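Local coordinates for protein L-iditol 2-dehydrogenase (Clostridium scindens, PDB 4OH1) that probably oxidises polyols such as L-iditol with NAD+, as a zinc-binding member of the zinc-containing alcohol dehydrogenase family, at residues A[221-226]-A[235-240]; A[228-233]-A[255-260]. All blocks are in the same frame, centred on the assembly; numbering follows the deposited sequence.

Contact 1 of 2, residues A[221-226]-A[235-240]; sequences YALNSA and IELAGG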
ATOM      1  N   TYR A 221      21.264 -18.377   8.105  1.00 36.53           N
ATOM      2  CA  TYR A 221      22.427 -18.855   7.405  1.00 37.00           C
ATOM      3  C   TYR A 221      23.352 -17.683   7.146  1.00 36.36           C
ATOM      4  O   TYR A 221      22.924 -16.534   7.019  1.00 32.68           O
ATOM      5  CB  TYR A 221      22.009 -19.478   6.065  1.00 40.76           C
ATOM      6  CG  TYR A 221      21.008 -20.569   6.226  1.00 40.00           C
ATOM      7  CD1 TYR A 221      21.376 -21.790   6.782  1.00 41.16           C
ATOM      8  CD2 TYR A 221      19.694 -20.381   5.892  1.00 39.25           C
ATOM      9  CE1 TYR A 221      20.478 -22.795   6.953  1.00 40.89           C
ATOM     10  CE2 TYR A 221      18.754 -21.404   6.084  1.00 40.62           C
ATOM     11  CZ  TYR A 221      19.183 -22.594   6.613  1.00 42.15           C
ATOM     12  OH  TYR A 221      18.312 -23.603   6.828  1.00 48.77           O
ATOM     13  N   ALA A 222      24.620 -17.988   7.040  1.00 35.05           N
ATOM     14  CA  ALA A 222      25.631 -16.986   6.767  1.00 37.21           C
ATOM     15  C   ALA A 222      26.648 -17.572   5.814  1.00 37.86           C
ATOM     16  O   ALA A 222      27.279 -18.552   6.130  1.00 37.86           O
ATOM     17  CB  ALA A 222      26.280 -16.551   8.035  1.00 35.53           C
ATOM     18  N   LEU A 223      26.766 -16.982   4.629  1.00 38.35           N
ATOM     19  CA  LEU A 223      27.516 -17.610   3.568  1.00 38.87           C
ATOM     20  C   LEU A 223      28.587 -16.711   3.014  1.00 40.50           C
ATOM     21  O   LEU A 223      28.454 -15.473   2.978  1.00 39.40           O
ATOM     22  CB  LEU A 223      26.580 -17.973   2.425  1.00 37.83           C
ATOM     23  CG  LEU A 223      25.444 -18.949   2.726  1.00 38.32           C
ATOM     24  CD1 LEU A 223      24.536 -19.116   1.523  1.00 38.68           C
ATOM     25  CD2 LEU A 223      26.040 -20.249   3.173  1.00 40.87           C
ATOM     26  N   ASN A 224      29.629 -17.357   2.515  1.00 43.89           N
ATOM     27  CA  ASN A 224      30.729 -16.649   1.893  1.00 45.23           C
ATOM     28  C   ASN A 224      30.446 -16.255   0.450  1.00 45.20           C
ATOM     29  O   ASN A 224      30.300 -17.127  -0.419  1.00 51.99           O
ATOM     30  CB  ASN A 224      31.966 -17.486   1.941  1.00 49.74           C
ATOM     31  CG  ASN A 224      33.184 -16.684   1.574  1.00 54.17           C
ATOM     32  OD1 ASN A 224      33.204 -15.942   0.567  1.00 50.01           O
ATOM     33  ND2 ASN A 224      34.174 -16.745   2.434  1.00 55.00           N
ATOM     34  N   SER A 225      30.408 -14.950   0.179  1.00 46.02           N
ATOM     35  CA  SER A 225      29.920 -14.450  -1.109  1.00 47.73           C
ATOM     36  C   SER A 225      30.926 -14.587  -2.237  1.00 53.18           C
ATOM     37  O   SER A 225      30.544 -14.385  -3.407  1.00 51.11           O
ATOM     38  CB  SER A 225      29.483 -12.996  -1.024  1.00 48.61           C
ATOM     39  OG  SER A 225      30.477 -12.199  -0.436  1.00 54.44           O
ATOM     40  N   ALA A 226      32.172 -14.907  -1.859  1.00 54.58           N
ATOM     41  CA  ALA A 226      33.286 -15.209  -2.757  1.00 63.30           C
ATOM     42  C   ALA A 226      33.363 -16.682  -3.177  1.00 69.07           C
ATOM     43  O   ALA A 226      33.822 -16.963  -4.264  1.00 76.49           O
ATOM     44  CB  ALA A 226      34.631 -14.774  -2.123  1.00 61.13           C
ATOM     45  N   ILE A 235      20.036 -20.711  -2.480  1.00 43.00           N
ATOM     46  CA  ILE A 235      18.678 -20.944  -2.926  1.00 41.29           C
ATOM     47  C   ILE A 235      18.187 -22.305  -2.378  1.00 45.41           C
ATOM     48  O   ILE A 235      17.044 -22.426  -1.869  1.00 44.30           O
ATOM     49  CB  ILE A 235      18.613 -20.878  -4.441  1.00 41.90           C
ATOM     50  CG1 ILE A 235      18.723 -19.421  -4.873  1.00 40.18           C
ATOM     51  CG2 ILE A 235      17.329 -21.467  -4.947  1.00 39.68           C
ATOM     52  CD1 ILE A 235      19.299 -19.336  -6.268  1.00 44.69           C
ATOM     53  N   GLU A 236      19.069 -23.298  -2.431  1.00 47.31           N
ATOM     54  CA  GLU A 236      18.844 -24.558  -1.742  1.00 51.54           C
ATOM     55  C   GLU A 236      18.430 -24.300  -0.305  1.00 48.76           C
ATOM     56  O   GLU A 236      17.378 -24.727   0.077  1.00 48.28           O
ATOM     57  CB  GLU A 236      20.096 -25.447  -1.787  1.00 61.25           C
ATOM     58  CG  GLU A 236      19.930 -26.817  -1.147  1.00 72.94           C
ATOM     59  CD  GLU A 236      19.206 -27.845  -2.056  1.00 90.99           C
ATOM     60  OE1 GLU A 236      18.684 -27.492  -3.154  1.00 98.74           O
ATOM     61  OE2 GLU A 236      19.167 -29.038  -1.667  1.00104.35           O
ATOM     62  N   LEU A 237      19.217 -23.560   0.479  1.00 50.08           N
ATOM     63  CA  LEU A 237      18.933 -23.414   1.914  1.00 44.74           C
ATOM     64  C   LEU A 237      17.612 -22.752   2.225  1.00 45.36           C
ATOM     65  O   LEU A 237      16.998 -23.015   3.246  1.00 47.48           O
ATOM     66  CB  LEU A 237      20.035 -22.621   2.559  1.00 46.03           C
ATOM     67  CG  LEU A 237      21.346 -23.388   2.616  1.00 49.40           C
ATOM     68  CD1 LEU A 237      22.420 -22.438   3.025  1.00 47.83           C
ATOM     69  CD2 LEU A 237      21.303 -24.580   3.585  1.00 48.97           C
ATOM     70  N   ALA A 238      17.168 -21.876   1.347  1.00 43.75           N
ATOM     71  CA  ALA A 238      15.958 -21.136   1.552  1.00 41.99           C
ATOM     72  C   ALA A 238      14.759 -21.763   0.858  1.00 44.59           C
ATOM     73  O   ALA A 238      13.674 -21.208   0.855  1.00 48.89           O
ATOM     74  CB  ALA A 238      16.151 -19.719   1.014  1.00 44.01           C
ATOM     75  N   GLY A 239      14.960 -22.894   0.217  1.00 49.77           N
ATOM     76  CA  GLY A 239      13.884 -23.531  -0.498  1.00 50.27           C
ATOM     77  C   GLY A 239      13.403 -22.722  -1.683  1.00 53.31           C
ATOM     78  O   GLY A 239      12.254 -22.825  -2.069  1.00 53.88           O
ATOM     79  N   GLY A 240      14.286 -21.946  -2.297  1.00 49.14           N
ATOM     80  CA  GLY A 240      13.856 -21.077  -3.357  1.00 46.57           C
ATOM     81  C   GLY A 240      14.552 -19.745  -3.287  1.00 42.70           C
ATOM     82  O   GLY A 240      15.403 -19.490  -2.427  1.00 41.79           O
TER
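L237 meets Y221 and L223 where the last turn of helix 230-238 lies over edge strand 221-224. The helix segment starts at I235, whose carbonyl O takes the backbone N of G240 at 2.8 Å. L237 then carries the whole contact. Its CB sits over the centre of the Y221 ring, 4.0 Å from the centroid and 13° off the normal, a CH-pi contact with the ring face. Its two methyls spread over the same ring: CD2 is 3.9 Å from Y221 CE1, and CD1 is 4.0 Å from Y221 CG. CD1 also reaches L223 CD1, at 4.2 Å. A chi1 of -56° puts the Y221 ring beside its backbone N, and chi2 -71° turns its face to L237. No hydrogen bond joins the two segments; the contact is mainly apolar, though Y221 CE2 comes 3.7 Å from L237 O. G239 is the first residue to leave helical angles, and its phi is positive. Its N bonds E236 O, and with the G240 bond this makes a Schellman motif. Strand 221-224 pairs with strand 200-205. A helix packed on the edge strand that precedes it is part of the Rossmann-type nucleotide-binding fold.

Contact 2 of 2, residues A[228-233]-A[255-260]; sequences EGVAER and AKLGLQ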
ATOM      1  N   GLU A 228      32.506 -19.859  -5.031  1.00 69.98           N
ATOM      2  CA  GLU A 228      31.660 -20.087  -6.196  1.00 66.88           C
ATOM      3  C   GLU A 228      30.579 -21.129  -5.887  1.00 57.88           C
ATOM      4  O   GLU A 228      30.724 -21.909  -4.967  1.00 53.59           O
ATOM      5  CB  GLU A 228      32.485 -20.455  -7.427  1.00 72.69           C
ATOM      6  CG  GLU A 228      33.271 -21.699  -7.293  1.00 76.96           C
ATOM      7  CD  GLU A 228      33.377 -22.387  -8.624  1.00 86.49           C
ATOM      8  OE1 GLU A 228      32.334 -22.876  -9.109  1.00 97.90           O
ATOM      9  OE2 GLU A 228      34.485 -22.421  -9.197  1.00 80.81           O
ATOM     10  N   GLY A 229      29.493 -21.104  -6.658  1.00 51.70           N
ATOM     11  CA  GLY A 229      28.297 -21.864  -6.347  1.00 52.03           C
ATOM     12  C   GLY A 229      27.412 -21.304  -5.227  1.00 53.54           C
ATOM     13  O   GLY A 229      26.411 -21.929  -4.843  1.00 56.28           O
ATOM     14  N   VAL A 230      27.758 -20.132  -4.694  1.00 50.65           N
ATOM     15  CA  VAL A 230      27.100 -19.663  -3.492  1.00 49.54           C
ATOM     16  C   VAL A 230      25.639 -19.375  -3.724  1.00 46.76           C
ATOM     17  O   VAL A 230      24.805 -19.654  -2.882  1.00 44.74           O
ATOM     18  CB  VAL A 230      27.830 -18.491  -2.855  1.00 52.38           C
ATOM     19  CG1 VAL A 230      27.822 -17.227  -3.764  1.00 51.69           C
ATOM     20  CG2 VAL A 230      27.221 -18.215  -1.483  1.00 56.55           C
ATOM     21  N   ALA A 231      25.306 -18.876  -4.894  1.00 46.61           N
ATOM     22  CA  ALA A 231      23.921 -18.623  -5.178  1.00 45.40           C
ATOM     23  C   ALA A 231      23.063 -19.885  -5.014  1.00 50.05           C
ATOM     24  O   ALA A 231      22.001 -19.840  -4.381  1.00 49.15           O
ATOM     25  CB  ALA A 231      23.769 -18.079  -6.551  1.00 45.18           C
ATOM     26  N   GLU A 232      23.517 -21.011  -5.567  1.00 47.40           N
ATOM     27  CA  GLU A 232      22.703 -22.200  -5.563  1.00 47.45           C
ATOM     28  C   GLU A 232      22.652 -22.768  -4.199  1.00 44.21           C
ATOM     29  O   GLU A 232      21.589 -23.201  -3.805  1.00 44.68           O
ATOM     30  CB  GLU A 232      23.173 -23.269  -6.584  1.00 53.32           C
ATOM     31  CG  GLU A 232      22.918 -22.849  -8.031  1.00 59.97           C
ATOM     32  CD  GLU A 232      24.026 -21.913  -8.627  1.00 73.44           C
ATOM     33  OE1 GLU A 232      24.783 -21.191  -7.880  1.00 74.97           O
ATOM     34  OE2 GLU A 232      24.145 -21.940  -9.884  1.00 89.29           O
ATOM     35  N   ARG A 233      23.755 -22.764  -3.444  1.00 44.46           N
ATOM     36  CA  ARG A 233      23.633 -23.197  -2.038  1.00 47.80           C
ATOM     37  C   ARG A 233      22.566 -22.354  -1.336  1.00 44.86           C
ATOM     38  O   ARG A 233      21.672 -22.885  -0.693  1.00 48.97           O
ATOM     39  CB  ARG A 233      24.942 -23.090  -1.278  1.00 51.96           C
ATOM     40  CG  ARG A 233      26.027 -23.939  -1.865  1.00 66.21           C
ATOM     41  CD  ARG A 233      27.262 -24.074  -0.928  1.00 73.28           C
ATOM     42  NE  ARG A 233      28.241 -22.978  -1.020  1.00 75.76           N
ATOM     43  CZ  ARG A 233      29.039 -22.736  -2.071  1.00 80.88           C
ATOM     44  NH1 ARG A 233      28.978 -23.480  -3.182  1.00 74.99           N
ATOM     45  NH2 ARG A 233      29.899 -21.715  -2.021  1.00 81.20           N
ATOM     46  N   ALA A 255      26.109  -6.699  -5.664  1.00 40.14           N
ATOM     47  CA  ALA A 255      24.893  -6.210  -6.265  1.00 38.25           C
ATOM     48  C   ALA A 255      24.339  -7.111  -7.318  1.00 38.13           C
ATOM     49  O   ALA A 255      23.138  -7.336  -7.383  1.00 38.94           O
ATOM     50  CB  ALA A 255      25.134  -4.805  -6.827  1.00 40.13           C
ATOM     51  N   LYS A 256      25.200  -7.584  -8.205  1.00 39.36           N
ATOM     52  CA  LYS A 256      24.777  -8.535  -9.209  1.00 39.54           C
ATOM     53  C   LYS A 256      24.314  -9.852  -8.575  1.00 39.24           C
ATOM     54  O   LYS A 256      23.328 -10.453  -9.000  1.00 37.08           O
ATOM     55  CB  LYS A 256      25.903  -8.808 -10.192  1.00 45.55           C
ATOM     56  CG  LYS A 256      25.485  -9.725 -11.309  1.00 51.99           C
ATOM     57  CD  LYS A 256      26.692 -10.290 -12.095  1.00 59.37           C
ATOM     58  CE  LYS A 256      26.234 -11.366 -13.028  1.00 57.73           C
ATOM     59  NZ  LYS A 256      27.301 -11.920 -13.735  1.00 59.60           N
ATOM     60  N   LEU A 257      25.035 -10.332  -7.582  1.00 38.45           N
ATOM     61  CA  LEU A 257      24.633 -11.582  -6.924  1.00 38.95           C
ATOM     62  C   LEU A 257      23.230 -11.427  -6.247  1.00 38.43           C
ATOM     63  O   LEU A 257      22.333 -12.268  -6.354  1.00 36.26           O
ATOM     64  CB  LEU A 257      25.693 -11.967  -5.891  1.00 40.66           C
ATOM     65  CG  LEU A 257      25.346 -13.161  -5.002  1.00 42.43           C
ATOM     66  CD1 LEU A 257      25.081 -14.395  -5.785  1.00 42.27           C
ATOM     67  CD2 LEU A 257      26.456 -13.369  -3.980  1.00 44.99           C
ATOM     68  N   GLY A 258      23.037 -10.301  -5.599  1.00 38.35           N
ATOM     69  CA  GLY A 258      21.735  -9.946  -5.089  1.00 37.83           C
ATOM     70  C   GLY A 258      20.615 -10.080  -6.093  1.00 37.22           C
ATOM     71  O   GLY A 258      19.583 -10.693  -5.801  1.00 35.00           O
ATOM     72  N   LEU A 259      20.799  -9.514  -7.272  1.00 38.44           N
ATOM     73  CA  LEU A 259      19.740  -9.583  -8.286  1.00 39.51           C
ATOM     74  C   LEU A 259      19.477 -11.033  -8.677  1.00 39.62           C
ATOM     75  O   LEU A 259      18.325 -11.465  -8.867  1.00 40.42           O
ATOM     76  CB  LEU A 259      20.125  -8.752  -9.510  1.00 40.44           C
ATOM     77  CG  LEU A 259      19.094  -8.572 -10.613  1.00 42.10           C
ATOM     78  CD1 LEU A 259      17.862  -7.863 -10.125  1.00 41.31           C
ATOM     79  CD2 LEU A 259      19.752  -7.766 -11.759  1.00 44.51           C
ATOM     80  N   GLN A 260      20.535 -11.819  -8.774  1.00 39.14           N
ATOM     81  CA  GLN A 260      20.371 -13.223  -9.135  1.00 40.99           C
ATOM     82  C   GLN A 260      19.599 -14.059  -8.138  1.00 36.04           C
ATOM     83  O   GLN A 260      18.879 -14.953  -8.514  1.00 35.13           O
ATOM     84  CB  GLN A 260      21.728 -13.855  -9.325  1.00 48.18           C
ATOM     85  CG  GLN A 260      22.405 -13.338 -10.545  1.00 54.80           C
ATOM     86  CD  GLN A 260      23.682 -14.081 -10.830  1.00 65.92           C
ATOM     87  OE1 GLN A 260      24.420 -14.482  -9.906  1.00 60.96           O
ATOM     88  NE2 GLN A 260      23.955 -14.283 -12.125  1.00 64.69           N
TER
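A231 and L257 are the closest backbone positions between the start of helix 230-238 and helix 252-261, with CA atoms 7.3 Å apart. Both helices belong to the Rossmann-type domain, where they pack beside each other. G229 is the N-cap residue of the first helix, and its O receives the backbone N of R233. The second segment is helical throughout, with the backbone N of L259 bonded to A255 O. No hydrogen bond crosses between the segments.

The side-chain contact is small and wholly apolar. L257 supplies both of its methyls, one to each neighbour. CD1 touches A231 CB at 4.0 Å, and CD2 touches V230 CG1 at 4.1 Å. The L257 CG lies anti to the backbone N (chi1 173°), which carries the fork of the side chain across to the first helix. A231 points its CB toward helix 252-261. V230 is buried and meets L257 at about a right angle, through one methyl branch.

On the far side, A255 packs on L284 of a second subunit, and its O accepts from the hydroxyl of Y270. These contacts link helix 252-261 to strand 266-270 and to a second subunit.

R233 folds back along the start of its own helix. V230 CA lies against one guanidinium face, toward its rim, and R233 NH2 also forms a salt bridge with E227. The group grips one backbone oxygen end-on with two nitrogens: E228 O lies in the guanidinium plane, 3.0 Å from R233 NH1 and 3.1 Å from R233 NH2.

In the fold
From the N terminus, strand 221-224 comes first and leads through a turn into helix 230-238. Contact 1 closes this short loop by bringing the end of the helix back to the strand. The chain then runs through strand 242-247 into helix 252-261. Contact 2 closes this wider loop, from the start of one helix to the next. Segment 228-233 lies between the segments of contact 1, while its partner 255-260 lies beyond 240, so the contacts cross. They share helix 230-238 and their centres are 8 Å apart. V230 joins them by packing on L223, and S225 touches L257. Together they tie the edge of the parallel sheet to two neighbouring helices.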